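Local coordinates for protein 4-alpha-glucanotransferase (Aquifex aeolicus, PDB 1TZ7) that is an amylomaltase, also called disproportionating enzyme or D-enzyme, a bacterial 4-alpha-glucanotransferase built around a parallel beta/alpha barrel, at residues A[388-393]-A[425-430]; A[411-414]-A[420-423]. All blocks are in the same frame, centred on the assembly; numbering follows the deposited sequence.

Contact 1 of 2, residues A[388-393]-A[425-430]; sequences HLPHNV and FEYLGR
Tyr427, near the C-terminal end of helix 418-428, reaches across to Leu389, Pro390 and His391 of the loop that leads from barrel strand 373-376 to strand 397-400. Polar contacts gather at the phenol oxygen. His391 ND1 and Tyr427 OH are hydrogen-bonded at 3.0 Å, and ND1 sits in the plane of the phenol at its edge. A weak bond from His391 N to the same OH, 3.4 Å long, adds a backbone grip at the short 3-10 turn 390-392. The imidazole and phenol meet rim to rim, their planes 22° apart, without stacking. Apolar contacts reach the ring at two places. Leu389 CD2 rests over one face as a CH-pi contact, 3.9 Å from the Tyr427 ring centroid, while Pro390 CD comes obliquely to within 3.7 Å of Tyr427 CE1. With CG anti to its backbone N (chi1 -159°), Tyr427 projects from the helix toward the loop. Leu444 of helix 437-447 touches both Pro390 and Tyr427. His391 thus holds the hydroxyl through its ring nitrogen and, weakly, through its backbone N; with the methyl on one face, these bonds would be expected to restrict ring rotation, tying helix to loop through a single aromatic side chain.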
loop_
_atom_site.group_PDB
_atom_site.type_symbol
_atom_site.label_atom_id
_atom_site.label_comp_id
_atom_site.label_asym_id
_atom_site.label_seq_id
_atom_site.Cartn_x
_atom_site.Cartn_y
_atom_site.Cartn_z
ATOM N N HIS A 388 9.192 -16.848 13.296
ATOM C CA HIS A 388 7.805 -16.426 13.204
ATOM C C HIS A 388 6.898 -17.192 14.185
ATOM O O HIS A 388 5.696 -16.941 14.249
ATOM C CB HIS A 388 7.290 -16.608 11.779
ATOM C CG HIS A 388 8.062 -15.838 10.755
ATOM N ND1 HIS A 388 7.521 -14.779 10.057
ATOM C CD2 HIS A 388 9.332 -15.975 10.304
ATOM C CE1 HIS A 388 8.425 -14.299 9.222
ATOM N NE2 HIS A 388 9.532 -15.007 9.352
ATOM N N LEU A 389 7.474 -18.121 14.939
ATOM C CA LEU A 389 6.759 -18.727 16.064
ATOM C C LEU A 389 6.544 -17.672 17.175
ATOM O O LEU A 389 7.427 -16.861 17.449
ATOM C CB LEU A 389 7.535 -19.930 16.616
ATOM C CG LEU A 389 7.496 -21.194 15.739
ATOM C CD1 LEU A 389 8.613 -22.153 16.116
ATOM C CD2 LEU A 389 6.144 -21.878 15.843
ATOM N N PRO A 390 5.364 -17.683 17.789
ATOM C CA PRO A 390 5.008 -16.692 18.815
ATOM C C PRO A 390 6.106 -16.457 19.853
ATOM O O PRO A 390 6.405 -15.307 20.175
ATOM C CB PRO A 390 3.780 -17.302 19.471
ATOM C CG PRO A 390 3.151 -18.117 18.400
ATOM C CD PRO A 390 4.268 -18.632 17.537
ATOM N N HIS A 391 6.706 -17.528 20.359
ATOM C CA HIS A 391 7.687 -17.401 21.434
ATOM C C HIS A 391 9.028 -16.814 20.982
ATOM O O HIS A 391 9.890 -16.521 21.814
ATOM C CB HIS A 391 7.882 -18.740 22.158
ATOM C CG HIS A 391 8.773 -19.720 21.450
ATOM N ND1 HIS A 391 8.311 -20.924 20.971
ATOM C CD2 HIS A 391 10.106 -19.707 21.205
ATOM C CE1 HIS A 391 9.314 -21.599 20.437
ATOM N NE2 HIS A 391 10.411 -20.881 20.566
ATOM N N ASN A 392 9.188 -16.628 19.672
ATOM C CA ASN A 392 10.400 -16.031 19.111
ATOM C C ASN A 392 10.189 -14.579 18.645
ATOM O O ASN A 392 11.131 -13.924 18.215
ATOM C CB ASN A 392 10.916 -16.891 17.934
ATOM C CG ASN A 392 11.712 -18.094 18.399
ATOM O OD1 ASN A 392 12.405 -18.035 19.403
ATOM N ND2 ASN A 392 11.611 -19.207 17.657
ATOM N N VAL A 393 8.950 -14.087 18.737
ATOM C CA VAL A 393 8.634 -12.732 18.290
ATOM C C VAL A 393 8.849 -11.726 19.430
ATOM O O VAL A 393 8.124 -11.736 20.436
ATOM C CB VAL A 393 7.170 -12.624 17.769
ATOM C CG1 VAL A 393 6.863 -11.200 17.326
ATOM C CG2 VAL A 393 6.936 -13.593 16.621
ATOM N N PHE A 425 0.181 -28.739 14.931
ATOM C CA PHE A 425 -0.589 -29.471 15.933
ATOM C C PHE A 425 0.211 -29.647 17.222
ATOM O O PHE A 425 -0.333 -29.541 18.315
ATOM C CB PHE A 425 -0.993 -30.857 15.402
ATOM C CG PHE A 425 -1.955 -30.819 14.225
ATOM C CD1 PHE A 425 -2.002 -31.883 13.322
ATOM C CD2 PHE A 425 -2.811 -29.736 14.024
ATOM C CE1 PHE A 425 -2.878 -31.863 12.241
ATOM C CE2 PHE A 425 -3.691 -29.717 12.939
ATOM C CZ PHE A 425 -3.721 -30.783 12.053
ATOM N N GLU A 426 1.505 -29.926 17.082
ATOM C CA GLU A 426 2.370 -30.153 18.240
ATOM C C GLU A 426 2.603 -28.847 19.013
ATOM O O GLU A 426 2.777 -28.861 20.230
ATOM C CB GLU A 426 3.706 -30.756 17.797
ATOM C CG GLU A 426 3.641 -32.251 17.534
ATOM C CD GLU A 426 4.934 -32.811 16.971
ATOM O OE1 GLU A 426 5.085 -34.053 16.947
ATOM O OE2 GLU A 426 5.798 -32.017 16.553
ATOM N N TYR A 427 2.598 -27.727 18.301
ATOM C CA TYR A 427 2.757 -26.425 18.943
ATOM C C TYR A 427 1.523 -26.088 19.787
ATOM O O TYR A 427 1.643 -25.526 20.877
ATOM C CB TYR A 427 2.999 -25.332 17.906
ATOM C CG TYR A 427 3.654 -24.091 18.489
ATOM C CD1 TYR A 427 2.912 -22.947 18.747
ATOM C CD2 TYR A 427 5.013 -24.075 18.790
ATOM C CE1 TYR A 427 3.506 -21.806 19.288
ATOM C CE2 TYR A 427 5.618 -22.945 19.328
ATOM C CZ TYR A 427 4.854 -21.811 19.577
ATOM O OH TYR A 427 5.443 -20.687 20.108
ATOM N N LEU A 428 0.341 -26.449 19.275
ATOM C CA LEU A 428 -0.927 -26.213 19.983
ATOM C C LEU A 428 -1.166 -27.265 21.045
ATOM O O LEU A 428 -1.924 -27.046 21.982
ATOM C CB LEU A 428 -2.099 -26.199 18.986
ATOM C CG LEU A 428 -2.060 -24.977 18.068
ATOM C CD1 LEU A 428 -2.914 -25.079 16.833
ATOM C CD2 LEU A 428 -2.191 -23.655 18.785
ATOM N N GLY A 429 -0.511 -28.411 20.894
ATOM C CA GLY A 429 -0.678 -29.512 21.812
ATOM C C GLY A 429 -1.835 -30.421 21.443
ATOM O O GLY A 429 -2.161 -31.339 22.182
ATOM N N ARG A 430 -2.458 -30.165 20.297
ATOM C CA ARG A 430 -3.554 -31.012 19.827
ATOM C C ARG A 430 -3.806 -30.851 18.332
ATOM O O ARG A 430 -3.428 -29.845 17.724
ATOM C CB ARG A 430 -4.836 -30.700 20.602
ATOM C CG ARG A 430 -5.310 -29.254 20.470
ATOM C CD ARG A 430 -6.177 -28.786 21.631
ATOM N NE ARG A 430 -7.294 -27.951 21.189
ATOM C CZ ARG A 430 -7.221 -26.634 20.982
ATOM N NH1 ARG A 430 -8.297 -25.968 20.581
ATOM N NH2 ARG A 430 -6.075 -25.981 21.173
#

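Contact 2 of 2, residues A[411-414]-A[420-423]; sequences GWFE and SRKR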
loop_
_atom_site.group_PDB
_atom_site.type_symbol
_atom_site.label_atom_id
_atom_site.label_comp_id
_atom_site.label_asym_id
_atom_site.label_seq_id
_atom_site.Cartn_x
_atom_site.Cartn_y
_atom_site.Cartn_z
ATOM N N GLY A 411 -7.086 -21.127 3.792
ATOM C CA GLY A 411 -6.684 -21.666 2.498
ATOM C C GLY A 411 -5.254 -22.186 2.508
ATOM O O GLY A 411 -4.932 -23.164 1.842
ATOM N N TRP A 412 -4.400 -21.515 3.266
ATOM C CA TRP A 412 -3.037 -21.972 3.498
ATOM C C TRP A 412 -3.048 -23.340 4.186
ATOM O O TRP A 412 -2.287 -24.244 3.815
ATOM C CB TRP A 412 -2.290 -20.938 4.355
ATOM C CG TRP A 412 -1.083 -21.458 5.070
ATOM C CD1 TRP A 412 0.174 -21.620 4.555
ATOM C CD2 TRP A 412 -1.006 -21.860 6.443
ATOM N NE1 TRP A 412 1.024 -22.108 5.522
ATOM C CE2 TRP A 412 0.324 -22.262 6.691
ATOM C CE3 TRP A 412 -1.934 -21.928 7.497
ATOM C CZ2 TRP A 412 0.748 -22.727 7.943
ATOM C CZ3 TRP A 412 -1.507 -22.386 8.737
ATOM C CH2 TRP A 412 -0.180 -22.779 8.947
ATOM N N PHE A 413 -3.922 -23.495 5.173
ATOM C CA PHE A 413 -4.006 -24.741 5.915
ATOM C C PHE A 413 -4.508 -25.868 5.036
ATOM O O PHE A 413 -4.080 -27.012 5.182
ATOM C CB PHE A 413 -4.921 -24.591 7.130
ATOM C CG PHE A 413 -5.009 -25.826 7.967
ATOM C CD1 PHE A 413 -4.020 -26.120 8.898
ATOM C CD2 PHE A 413 -6.070 -26.711 7.817
ATOM C CE1 PHE A 413 -4.096 -27.271 9.671
ATOM C CE2 PHE A 413 -6.149 -27.862 8.589
ATOM C CZ PHE A 413 -5.162 -28.140 9.514
ATOM N N GLU A 414 -5.420 -25.548 4.120
ATOM C CA GLU A 414 -5.990 -26.553 3.224
ATOM C C GLU A 414 -4.886 -27.259 2.437
ATOM O O GLU A 414 -4.935 -28.465 2.243
ATOM C CB GLU A 414 -6.995 -25.909 2.258
ATOM C CG GLU A 414 -7.636 -26.892 1.277
ATOM C CD GLU A 414 -8.661 -26.234 0.372
ATOM O OE1 GLU A 414 -9.567 -26.943 -0.115
ATOM O OE2 GLU A 414 -8.563 -25.010 0.147
ATOM N N SER A 420 4.343 -30.017 8.051
ATOM C CA SER A 420 4.105 -28.701 8.616
ATOM C C SER A 420 2.833 -28.693 9.474
ATOM O O SER A 420 2.753 -27.978 10.466
ATOM C CB SER A 420 4.007 -27.664 7.504
ATOM O OG SER A 420 5.245 -27.540 6.826
ATOM N N ARG A 421 1.849 -29.500 9.078
ATOM C CA ARG A 421 0.650 -29.714 9.886
ATOM C C ARG A 421 1.018 -30.321 11.242
ATOM O O ARG A 421 0.481 -29.930 12.270
ATOM C CB ARG A 421 -0.326 -30.649 9.160
ATOM C CG ARG A 421 -1.289 -29.955 8.220
ATOM C CD ARG A 421 -2.306 -30.910 7.572
ATOM N NE ARG A 421 -3.176 -30.227 6.609
ATOM C CZ ARG A 421 -4.482 -30.472 6.461
ATOM N NH1 ARG A 421 -5.090 -31.393 7.213
ATOM N NH2 ARG A 421 -5.184 -29.796 5.558
ATOM N N LYS A 422 1.938 -31.284 11.227
ATOM C CA LYS A 422 2.370 -31.958 12.450
ATOM C C LYS A 422 2.992 -30.960 13.417
ATOM O O LYS A 422 2.704 -30.977 14.610
ATOM C CB LYS A 422 3.379 -33.054 12.124
ATOM C CG LYS A 422 3.716 -33.955 13.301
ATOM C CD LYS A 422 4.421 -35.239 12.844
ATOM C CE LYS A 422 5.323 -35.802 13.940
ATOM N NZ LYS A 422 5.553 -37.264 13.783
ATOM N N ARG A 423 3.844 -30.090 12.887
ATOM C CA ARG A 423 4.501 -29.066 13.680
ATOM C C ARG A 423 3.477 -28.102 14.299
ATOM O O ARG A 423 3.629 -27.669 15.442
ATOM C CB ARG A 423 5.467 -28.283 12.800
ATOM C CG ARG A 423 6.843 -28.949 12.584
ATOM C CD ARG A 423 7.816 -27.990 12.150
ATOM N NE ARG A 423 8.634 -28.153 10.952
ATOM C CZ ARG A 423 8.536 -28.969 9.892
ATOM N NH1 ARG A 423 7.522 -29.745 9.591
ATOM N NH2 ARG A 423 9.522 -28.868 9.046
#
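Arg421 of helix 418-428 extends its side chain to the end of helix 409-414, where its guanidinium meets both the ring and the carbonyl of Phe413. The stacking is cation-pi: the guanidinium lies nearly flat on one face of the phenyl, planes 21° apart, with Arg421 CZ 4.2 Å from the Phe413 ring centroid and displaced from the ring normal. Phe413 CE2 is the ring atom nearest the group, 3.7 Å from Arg421 NH2. The hydrogen bond uses that same nitrogen, NH2 donating to Phe413 O over 3.0 Å; it is bent, the N-H...O angle being 138°, and the donor stands tilted out of the carbonyl plane. An extended chain from CG to NE carries the charged group over this distance, and it crosses the Phe413 side chain at about a right angle. Arg421 NE also makes a weak hydrogen bond to Leu416 O in the short connection between the helices. Val437 of helix 437-447 touches the buried Phe413 ring. One arginine therefore pairs its positive charge with an aromatic face and gives an N-H to a main-chain oxygen at the helix C-terminal end, where the helix dipole would probably favour a cation, joining helix 409-414 to helix 418-428.

How the contacts relate
Both contacts draw on helix 418-428, contact 2 through its first half and contact 1 through its last turn, and their centres lie 13 Å apart. They meet directly where Phe425 CZ packs on Phe413 CZ at 3.9 Å. Along the chain, contact 2 is nested within the loop that contact 1 closes: the intervening chain first runs through strand 397-400, then forms helices 409-414 and 418-428, and Tyr427 brings the latter against segment 388-393, which precedes that strand. Helix 437-447 touches residues of both contacts. Each centre is 28 to 29 Å from the centre of the chain, on the same side, which places both toward the periphery.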